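Local coordinates for protein pyruvate kinase (Pseudomonas aeruginosa, PDB 6QXL) that probably catalyses the last step of glycolysis, transferring phosphate from phosphoenolpyruvate to ADP to give pyruvate and ATP, and binds glucose 6-phosphate in its alpha/beta domain, at residues L383-F388 with S406-T411; P401-S406 with G420-P425. One frame throughout, in Å; residues are numbered along the deposited sequence.

Overall arrangement
Both contacts lie in the alpha/beta domain, with centres 9 Å apart, and they meet at Ser406, the last residue of strand 402-406. Contact 2 is a buried pairing of two parallel strands: backbone hydrogen bonds join them, and mostly apolar side chains pack on both faces. Contact 1 is only partly buried and sits just past the strand ends. There hydroxyl groups bond to carbonyls of a loop that also binds glucose 6-phosphate, a histidine makes a weak bond to its glutamate, and the area buried is 271 Å² against 543 Å² in contact 2. The two are joined directly: Thr384 N lies 2.9 Å from Tyr405 O, a probable hydrogen bond, and Leu383 CD2 packs on Tyr405 CB.

Contact 1 of 2, residues L383-F388 with S406-T411; sequences LTESGF and SPHRET. With G6P (6-O-phosphono-alpha-D-glucopyranose), chain M.
Two hydroxyls of segment 406-411 hold successive carbonyls of the loop 383-388. Ser406 OG donates to Thr384 O at 2.9 Å, tilted 22° from the carbonyl plane, and Thr411 OG1 donates to Glu385 O at 2.6 Å. The methyl of the same threonine, CG2, turns to the backbone beyond and lies 3.5 Å from Gly387 N.

Glu385 can be followed outward. Its CB leaves on the side away from 406-411 and passes the sugar phosphate, 3.8 Å from G6P O1P. Chi1 (-152°) sets CG roughly anti to the backbone N, and the bend at chi2 turns the carboxylate back toward His408. At the tip OE1 faces G6P O2, whereas OE2 takes a weak, bent hydrogen bond from His408 NE2 (3.1 Å), the carboxylate and imidazole planes standing 79° apart.

The loop follows strand 377-383 and leads into helix 388-394, with Gly387 as N-cap. It supplies part of the G6P site, which Thr389 and residues of 463-469 complete. Ser386 grips G6P O1P twice, through N and through OG (2.7 Å), while Glu385 N points almost straight at G6P O6. Thr384 OG1 accepts from Gly387 N at 2.8 Å, an ST motif that ties the turn beside the phosphate.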
loop_
_atom_site.group_PDB
_atom_site.type_symbol
_atom_site.label_atom_id
_atom_site.label_comp_id
_atom_site.label_asym_id
_atom_site.label_seq_id
_atom_site.Cartn_x
_atom_site.Cartn_y
_atom_site.Cartn_z
ATOM N N LEU A 383 -32.552 -2.279 11.165
ATOM C CA LEU A 383 -33.633 -1.843 12.033
ATOM C C LEU A 383 -33.097 -0.717 12.874
ATOM O O LEU A 383 -32.181 -0.919 13.659
ATOM C CB LEU A 383 -34.142 -2.973 12.922
ATOM C CG LEU A 383 -34.527 -4.290 12.276
ATOM C CD1 LEU A 383 -35.284 -5.123 13.323
ATOM C CD2 LEU A 383 -35.335 -4.134 11.001
ATOM N N THR A 384 -33.675 0.468 12.719
ATOM C CA THR A 384 -33.161 1.645 13.387
ATOM C C THR A 384 -34.288 2.514 13.906
ATOM O O THR A 384 -35.332 2.643 13.281
ATOM C CB THR A 384 -32.233 2.465 12.447
ATOM O OG1 THR A 384 -31.764 3.654 13.124
ATOM C CG2 THR A 384 -32.950 2.828 11.140
ATOM N N GLU A 385 -34.021 3.152 15.032
ATOM C CA GLU A 385 -34.956 4.033 15.690
ATOM C C GLU A 385 -34.782 5.457 15.163
ATOM O O GLU A 385 -35.748 6.063 14.702
ATOM C CB GLU A 385 -34.781 3.956 17.211
ATOM C CG GLU A 385 -35.989 4.244 18.072
ATOM C CD GLU A 385 -37.141 3.193 17.954
ATOM O OE1 GLU A 385 -37.083 2.224 17.175
ATOM O OE2 GLU A 385 -38.174 3.354 18.626
ATOM N N SER A 386 -33.558 5.968 15.214
ATOM C CA SER A 386 -33.263 7.347 14.862
ATOM C C SER A 386 -32.500 7.531 13.560
ATOM O O SER A 386 -32.246 8.660 13.156
ATOM C CB SER A 386 -32.472 8.007 15.987
ATOM O OG SER A 386 -31.112 7.599 15.960
ATOM N N GLY A 387 -32.109 6.439 12.917
ATOM C CA GLY A 387 -31.286 6.499 11.697
ATOM C C GLY A 387 -29.777 6.550 11.926
ATOM O O GLY A 387 -29.024 6.581 10.968
ATOM N N PHE A 388 -29.328 6.522 13.173
ATOM C CA PHE A 388 -27.901 6.566 13.466
ATOM C C PHE A 388 -27.112 5.384 12.912
ATOM O O PHE A 388 -26.016 5.551 12.388
ATOM C CB PHE A 388 -27.657 6.658 14.968
ATOM C CG PHE A 388 -26.212 6.692 15.338
ATOM C CD1 PHE A 388 -25.480 7.865 15.223
ATOM C CD2 PHE A 388 -25.558 5.545 15.782
ATOM C CE1 PHE A 388 -24.134 7.923 15.574
ATOM C CE2 PHE A 388 -24.212 5.562 16.121
ATOM C CZ PHE A 388 -23.498 6.767 16.012
ATOM N N SER A 406 -37.679 1.738 9.918
ATOM C CA SER A 406 -38.050 2.525 11.071
ATOM C C SER A 406 -39.554 2.740 11.102
ATOM O O SER A 406 -40.210 2.783 10.060
ATOM C CB SER A 406 -37.324 3.859 11.065
ATOM O OG SER A 406 -37.378 4.478 12.338
ATOM N N PRO A 407 -40.117 2.833 12.300
ATOM C CA PRO A 407 -41.524 3.166 12.397
ATOM C C PRO A 407 -41.768 4.678 12.360
ATOM O O PRO A 407 -42.843 5.097 11.969
ATOM C CB PRO A 407 -41.908 2.580 13.749
ATOM C CG PRO A 407 -40.658 2.711 14.575
ATOM C CD PRO A 407 -39.537 2.489 13.614
ATOM N N HIS A 408 -40.770 5.476 12.726
ATOM C CA HIS A 408 -40.939 6.908 12.900
ATOM C C HIS A 408 -40.819 7.689 11.592
ATOM O O HIS A 408 -40.006 7.368 10.745
ATOM C CB HIS A 408 -39.952 7.465 13.902
ATOM C CG HIS A 408 -39.908 6.708 15.196
ATOM N ND1 HIS A 408 -40.986 6.010 15.694
ATOM C CD2 HIS A 408 -38.899 6.525 16.076
ATOM C CE1 HIS A 408 -40.644 5.437 16.828
ATOM N NE2 HIS A 408 -39.384 5.722 17.076
ATOM N N ARG A 409 -41.642 8.733 11.447
ATOM C CA ARG A 409 -41.606 9.578 10.258
ATOM C C ARG A 409 -40.358 10.451 10.237
ATOM O O ARG A 409 -39.748 10.620 9.193
ATOM C CB ARG A 409 -42.859 10.429 10.148
ATOM C CG ARG A 409 -43.004 11.280 8.868
ATOM C CD ARG A 409 -43.487 12.710 9.102
ATOM N NE ARG A 409 -42.806 13.491 10.161
ATOM C CZ ARG A 409 -41.794 14.344 10.004
ATOM N NH1 ARG A 409 -41.250 14.568 8.790
ATOM N NH2 ARG A 409 -41.349 14.970 11.130
ATOM N N GLU A 410 -39.991 10.976 11.394
ATOM C CA GLU A 410 -38.763 11.762 11.571
ATOM C C GLU A 410 -37.561 11.019 10.952
ATOM O O GLU A 410 -36.799 11.598 10.180
ATOM C CB GLU A 410 -38.548 12.000 13.067
ATOM C CG GLU A 410 -37.532 12.983 13.504
ATOM C CD GLU A 410 -37.324 12.974 15.047
ATOM O OE1 GLU A 410 -38.154 12.422 15.811
ATOM O OE2 GLU A 410 -36.276 13.538 15.486
ATOM N N THR A 411 -37.453 9.735 11.249
ATOM C CA THR A 411 -36.352 8.921 10.764
ATOM C C THR A 411 -36.532 8.576 9.301
ATOM O O THR A 411 -35.576 8.628 8.530
ATOM C CB THR A 411 -36.218 7.642 11.629
ATOM O OG1 THR A 411 -35.985 8.036 12.989
ATOM C CG2 THR A 411 -35.108 6.751 11.156
HETATM C C1 G6P M . -33.051 -1.286 16.563
HETATM C C2 G6P M . -34.042 -1.406 17.704
HETATM C C3 G6P M . -33.167 -1.249 18.941
HETATM C C4 G6P M . -31.968 -0.336 18.768
HETATM C C5 G6P M . -32.408 0.688 17.735
HETATM C C6 G6P M . -31.393 1.814 17.643
HETATM O O1 G6P M . -33.772 -1.821 15.463
HETATM O O2 G6P M . -35.142 -0.464 17.608
HETATM O O3 G6P M . -32.665 -2.553 19.077
HETATM O O4 G6P M . -31.517 0.202 20.039
HETATM O O5 G6P M . -32.609 0.071 16.465
HETATM O O6 G6P M . -31.299 2.426 16.370
HETATM P P G6P M . -30.360 3.762 16.162
HETATM O O1P G6P M . -31.246 4.964 16.378
HETATM O O2P G6P M . -30.106 3.304 14.744
HETATM O O3P G6P M . -29.222 3.948 17.198
#

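Contact 2 of 2, residues P401-S406 with G420-P425; sequences PIYAYS and GVETIP
Ile402 N bonds to Gly420 O, beginning a backbone series in which segment 401-406 both gives and receives. Glu422 N reaches Ile402 O at 2.9 Å and Ala404 N reaches Glu422 O at 2.8 Å, both nearly along the C=O axis. Ile424 N to Ala404 O is the straightest at the hydrogen (177°), yet its donor stands out of the carbonyl plane. The last bond, Ser406 N to Ile424 O, is weak at 3.4 Å. CA-H...O contacts fill in between, the shortest from Val421 CA to Ile402 O at 3.1 Å.

Ile402 thus bonds to the residues before and after its partner Val421, as in a parallel pair; the strand directions are 32° apart. With helix 409-414 between them, the strands form a beta-alpha-beta unit at one margin of the domain's five-stranded sheet, where 421-425 is outermost within the chain.

Apolar contacts divide between the two faces. On that of Tyr403 and Tyr405, Ile424 CB sits over one face of the Tyr405 ring, 3.9 Å from the centroid and 11° off the normal, a CH-pi contact. Ile424 CG1 also meets Tyr403 CD1. Helix 436-446 covers this face, and Tyr405 OH bonds to Ala440 O. On the other face Ala404 CB touches Val421 CG1 at 3.8 Å, and helix 388-394 packs over them.

The Glu422 side chain runs beside Tyr403, with Glu422 OE1 3.6 Å from Tyr403 CE1.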
loop_
_atom_site.group_PDB
_atom_site.type_symbol
_atom_site.label_atom_id
_atom_site.label_comp_id
_atom_site.label_asym_id
_atom_site.label_seq_id
_atom_site.Cartn_x
_atom_site.Cartn_y
_atom_site.Cartn_z
ATOM N N PRO A 401 -27.191 -2.003 -1.279
ATOM C CA PRO A 401 -28.298 -1.187 -0.753
ATOM C C PRO A 401 -28.466 -1.279 0.746
ATOM O O PRO A 401 -28.494 -2.376 1.298
ATOM C CB PRO A 401 -29.514 -1.776 -1.448
ATOM C CG PRO A 401 -28.997 -2.482 -2.648
ATOM C CD PRO A 401 -27.636 -2.954 -2.310
ATOM N N ILE A 402 -28.536 -0.129 1.396
ATOM C CA ILE A 402 -28.784 -0.034 2.823
ATOM C C ILE A 402 -30.233 0.401 3.047
ATOM O O ILE A 402 -30.643 1.485 2.631
ATOM C CB ILE A 402 -27.843 0.996 3.456
ATOM C CG1 ILE A 402 -26.390 0.590 3.204
ATOM C CG2 ILE A 402 -28.143 1.154 4.948
ATOM C CD1 ILE A 402 -25.369 1.624 3.605
ATOM N N TYR A 403 -31.017 -0.449 3.703
ATOM C CA TYR A 403 -32.425 -0.145 3.997
ATOM C C TYR A 403 -32.614 0.215 5.452
ATOM O O TYR A 403 -32.324 -0.594 6.316
ATOM C CB TYR A 403 -33.277 -1.319 3.615
ATOM C CG TYR A 403 -33.271 -1.562 2.136
ATOM C CD1 TYR A 403 -34.073 -0.813 1.288
ATOM C CD2 TYR A 403 -32.454 -2.525 1.573
ATOM C CE1 TYR A 403 -34.061 -1.030 -0.085
ATOM C CE2 TYR A 403 -32.467 -2.750 0.197
ATOM C CZ TYR A 403 -33.268 -1.990 -0.606
ATOM O OH TYR A 403 -33.257 -2.212 -1.941
ATOM N N ALA A 404 -33.064 1.439 5.712
ATOM C CA ALA A 404 -33.373 1.893 7.067
ATOM C C ALA A 404 -34.847 1.559 7.377
ATOM O O ALA A 404 -35.771 2.197 6.842
ATOM C CB ALA A 404 -33.122 3.390 7.190
ATOM N N TYR A 405 -35.033 0.534 8.210
ATOM C CA TYR A 405 -36.339 0.118 8.710
ATOM C C TYR A 405 -36.648 0.907 9.974
ATOM O O TYR A 405 -35.949 0.779 10.991
ATOM C CB TYR A 405 -36.351 -1.377 9.013
ATOM C CG TYR A 405 -36.430 -2.289 7.796
ATOM C CD1 TYR A 405 -35.501 -2.222 6.773
ATOM C CD2 TYR A 405 -37.405 -3.250 7.702
ATOM C CE1 TYR A 405 -35.579 -3.081 5.676
ATOM C CE2 TYR A 405 -37.493 -4.098 6.595
ATOM C CZ TYR A 405 -36.569 -4.012 5.600
ATOM O OH TYR A 405 -36.642 -4.860 4.515
ATOM N N SER A 406 -37.679 1.738 9.918
ATOM C CA SER A 406 -38.050 2.525 11.071
ATOM C C SER A 406 -39.554 2.740 11.102
ATOM O O SER A 406 -40.210 2.783 10.060
ATOM C CB SER A 406 -37.324 3.859 11.065
ATOM O OG SER A 406 -37.378 4.478 12.338
ATOM N N GLY A 420 -26.979 6.103 -0.487
ATOM C CA GLY A 420 -27.166 4.664 -0.585
ATOM C C GLY A 420 -28.257 4.089 0.332
ATOM O O GLY A 420 -28.456 2.879 0.328
ATOM N N VAL A 421 -28.948 4.926 1.103
ATOM C CA VAL A 421 -29.928 4.462 2.063
ATOM C C VAL A 421 -31.358 4.690 1.538
ATOM O O VAL A 421 -31.669 5.766 1.051
ATOM C CB VAL A 421 -29.775 5.194 3.398
ATOM C CG1 VAL A 421 -30.761 4.651 4.428
ATOM C CG2 VAL A 421 -28.350 5.063 3.891
ATOM N N GLU A 422 -32.199 3.666 1.627
ATOM C CA GLU A 422 -33.615 3.780 1.304
ATOM C C GLU A 422 -34.440 3.515 2.554
ATOM O O GLU A 422 -34.059 2.716 3.409
ATOM C CB GLU A 422 -34.004 2.796 0.199
ATOM C CG GLU A 422 -33.431 3.119 -1.187
ATOM C CD GLU A 422 -33.406 1.959 -2.191
ATOM O OE1 GLU A 422 -34.523 1.516 -2.525
ATOM O OE2 GLU A 422 -32.303 1.575 -2.684
ATOM N N THR A 423 -35.572 4.193 2.672
ATOM C CA THR A 423 -36.463 3.983 3.808
ATOM C C THR A 423 -37.442 2.849 3.526
ATOM O O THR A 423 -38.027 2.765 2.436
ATOM C CB THR A 423 -37.294 5.218 4.087
ATOM O OG1 THR A 423 -36.432 6.331 4.293
ATOM C CG2 THR A 423 -38.087 5.030 5.320
ATOM N N ILE A 424 -37.608 1.989 4.527
ATOM C CA ILE A 424 -38.672 0.996 4.537
ATOM C C ILE A 424 -39.452 1.175 5.844
ATOM O O ILE A 424 -38.939 0.840 6.910
ATOM C CB ILE A 424 -38.131 -0.437 4.490
ATOM C CG1 ILE A 424 -37.290 -0.686 3.225
ATOM C CG2 ILE A 424 -39.283 -1.416 4.585
ATOM C CD1 ILE A 424 -38.057 -0.865 1.955
ATOM N N PRO A 425 -40.699 1.684 5.775
ATOM C CA PRO A 425 -41.459 1.852 7.026
ATOM C C PRO A 425 -41.790 0.475 7.621
ATOM O O PRO A 425 -42.163 -0.462 6.866
ATOM C CB PRO A 425 -42.724 2.595 6.598
ATOM C CG PRO A 425 -42.477 3.031 5.201
ATOM C CD PRO A 425 -41.509 2.040 4.605
#